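Local coordinates for protein 373aa long hypothetical citrate synthase (Sulfolobus tokodaii, PDB 1VGP) that belongs to the citrate synthase family, a mainly helical fold, and is present here as an assembly of two chains, at residues F153-Y158 / S319-E323. Sequence-based numbering, arbitrary orientation.
Sequences FLYMLY and SLGFE
Phe153, Leu154, Leu157 and Tyr158, on the last turns of helix 149-158, pack against Leu320, Gly321 and Phe322 in the loop joining helix 309-319 to helix 327-346: a buried helix-to-loop contact, apolar apart from one hydrogen bond. Phe322 is its wedge. With CG anti to its carbonyl carbon (chi1 -69°), the ring reaches out toward the helix and turns its edge to the face of Phe153 in an offset T-shaped pair, the planes at 88° and the centroids 5.6 Å apart. Between the two rings the closest atoms are CZ of Phe322 and CE1 of Phe153, 3.8 Å apart. Two leucines border the same ring: the CD2 methyl of Leu154 lies 4.2 Å from CE1 of Phe322, and the branching carbon CG of Leu157 4.3 Å from CE2 of Phe322. The other methyl of Leu154, CD1, meets CD2 of Leu320 at 4.0 Å. At the partly exposed side, Tyr158 OH donates to Leu320 O over 2.8 Å; the hydroxyl stands above the carbonyl plane, 44° out of it and not on a lone pair, while the oxygen sits near the plane of the tyrosine ring, at its edge. That carbonyl precedes Gly321, whose positive phi belongs to the Schellman motif ending helix 309-319. Among its neighbours, Phe153 also packs on helices 113-135 and 164-175, Leu154 reaches Met170 of the latter, and Phe322 rests against Phe327 and Val330 of helix 327-346.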
loop_
_atom_site.group_PDB
_atom_site.type_symbol
_atom_site.label_atom_id
_atom_site.label_comp_id
_atom_site.label_asym_id
_atom_site.label_seq_id
_atom_site.Cartn_x
_atom_site.Cartn_y
_atom_site.Cartn_z
ATOM N N PHE A 153 -14.040 9.598 20.660
ATOM C CA PHE A 153 -13.932 8.233 20.164
ATOM C C PHE A 153 -14.887 7.334 20.932
ATOM O O PHE A 153 -15.712 6.651 20.338
ATOM C CB PHE A 153 -12.491 7.711 20.308
ATOM C CG PHE A 153 -12.122 6.635 19.312
ATOM C CD1 PHE A 153 -13.077 5.757 18.818
ATOM C CD2 PHE A 153 -10.807 6.490 18.885
ATOM C CE1 PHE A 153 -12.727 4.751 17.915
ATOM C CE2 PHE A 153 -10.454 5.484 17.983
ATOM C CZ PHE A 153 -11.408 4.617 17.499
ATOM N N LEU A 154 -14.787 7.342 22.254
ATOM C CA LEU A 154 -15.634 6.484 23.076
ATOM C C LEU A 154 -17.096 6.923 22.996
ATOM O O LEU A 154 -18.014 6.090 23.003
ATOM C CB LEU A 154 -15.158 6.516 24.529
ATOM C CG LEU A 154 -13.759 5.960 24.782
ATOM C CD1 LEU A 154 -13.547 5.788 26.285
ATOM C CD2 LEU A 154 -13.588 4.631 24.052
ATOM N N TYR A 155 -17.300 8.234 22.914
ATOM C CA TYR A 155 -18.630 8.781 22.703
ATOM C C TYR A 155 -19.324 8.147 21.499
ATOM O O TYR A 155 -20.450 7.646 21.618
ATOM C CB TYR A 155 -18.559 10.298 22.505
ATOM C CG TYR A 155 -19.861 10.889 22.004
ATOM C CD1 TYR A 155 -21.066 10.641 22.669
ATOM C CD2 TYR A 155 -19.893 11.675 20.853
ATOM C CE1 TYR A 155 -22.268 11.158 22.194
ATOM C CE2 TYR A 155 -21.088 12.197 20.370
ATOM C CZ TYR A 155 -22.271 11.938 21.042
ATOM O OH TYR A 155 -23.450 12.453 20.561
ATOM N N MET A 156 -18.658 8.183 20.344
ATOM C CA MET A 156 -19.254 7.686 19.107
ATOM C C MET A 156 -19.425 6.176 19.148
ATOM O O MET A 156 -20.123 5.606 18.322
ATOM C CB MET A 156 -18.396 8.063 17.897
ATOM C CG MET A 156 -18.184 9.548 17.700
ATOM S SD MET A 156 -17.320 9.887 16.148
ATOM C CE MET A 156 -15.631 9.473 16.574
ATOM N N LEU A 157 -18.781 5.527 20.109
ATOM C CA LEU A 157 -18.905 4.083 20.247
ATOM C C LEU A 157 -20.096 3.767 21.132
ATOM O O LEU A 157 -20.945 2.943 20.776
ATOM C CB LEU A 157 -17.618 3.488 20.849
ATOM C CG LEU A 157 -17.234 2.062 20.464
ATOM C CD1 LEU A 157 -18.065 1.091 21.260
ATOM C CD2 LEU A 157 -17.454 1.831 18.977
ATOM N N TYR A 158 -20.168 4.433 22.286
ATOM C CA TYR A 158 -21.227 4.158 23.266
ATOM C C TYR A 158 -22.545 4.886 22.928
ATOM O O TYR A 158 -23.629 4.405 23.255
ATOM C CB TYR A 158 -20.799 4.590 24.675
ATOM C CG TYR A 158 -19.441 4.139 25.185
ATOM C CD1 TYR A 158 -18.871 2.923 24.804
ATOM C CD2 TYR A 158 -18.761 4.918 26.130
ATOM C CE1 TYR A 158 -17.656 2.497 25.357
ATOM C CE2 TYR A 158 -17.558 4.506 26.685
ATOM C CZ TYR A 158 -17.006 3.293 26.298
ATOM O OH TYR A 158 -15.812 2.888 26.864
ATOM N N SER A 319 -12.220 -3.790 27.941
ATOM C CA SER A 319 -12.943 -3.005 28.932
ATOM C C SER A 319 -13.582 -1.764 28.342
ATOM O O SER A 319 -14.580 -1.275 28.864
ATOM C CB SER A 319 -12.018 -2.578 30.062
ATOM O OG SER A 319 -11.136 -3.623 30.394
ATOM N N LEU A 320 -13.000 -1.236 27.273
ATOM C CA LEU A 320 -13.448 0.042 26.739
ATOM C C LEU A 320 -14.581 -0.147 25.725
ATOM O O LEU A 320 -15.081 0.822 25.150
ATOM C CB LEU A 320 -12.268 0.779 26.094
ATOM C CG LEU A 320 -11.298 1.423 27.083
ATOM C CD1 LEU A 320 -10.163 2.107 26.345
ATOM C CD2 LEU A 320 -12.042 2.434 27.935
ATOM N N GLY A 321 -14.984 -1.395 25.513
ATOM C CA GLY A 321 -16.177 -1.650 24.730
ATOM C C GLY A 321 -15.923 -2.030 23.283
ATOM O O GLY A 321 -16.853 -2.060 22.477
ATOM N N PHE A 322 -14.674 -2.319 22.938
ATOM C CA PHE A 322 -14.367 -2.750 21.583
ATOM C C PHE A 322 -14.389 -4.259 21.504
ATOM O O PHE A 322 -14.100 -4.953 22.477
ATOM C CB PHE A 322 -12.991 -2.265 21.148
ATOM C CG PHE A 322 -12.901 -0.788 20.961
ATOM C CD1 PHE A 322 -12.380 0.021 21.967
ATOM C CD2 PHE A 322 -13.297 -0.201 19.759
ATOM C CE1 PHE A 322 -12.244 1.394 21.780
ATOM C CE2 PHE A 322 -13.165 1.176 19.562
ATOM C CZ PHE A 322 -12.637 1.977 20.573
ATOM N N GLU A 323 -14.725 -4.766 20.330
ATOM C CA GLU A 323 -14.634 -6.191 20.094
ATOM C C GLU A 323 -13.261 -6.483 19.508
ATOM O O GLU A 323 -12.666 -5.655 18.806
ATOM C CB GLU A 323 -15.778 -6.618 19.182
ATOM C CG GLU A 323 -17.085 -5.888 19.520
ATOM C CD GLU A 323 -18.302 -6.787 19.509
ATOM O OE1 GLU A 323 -19.428 -6.261 19.685
ATOM O OE2 GLU A 323 -18.139 -8.016 19.321
#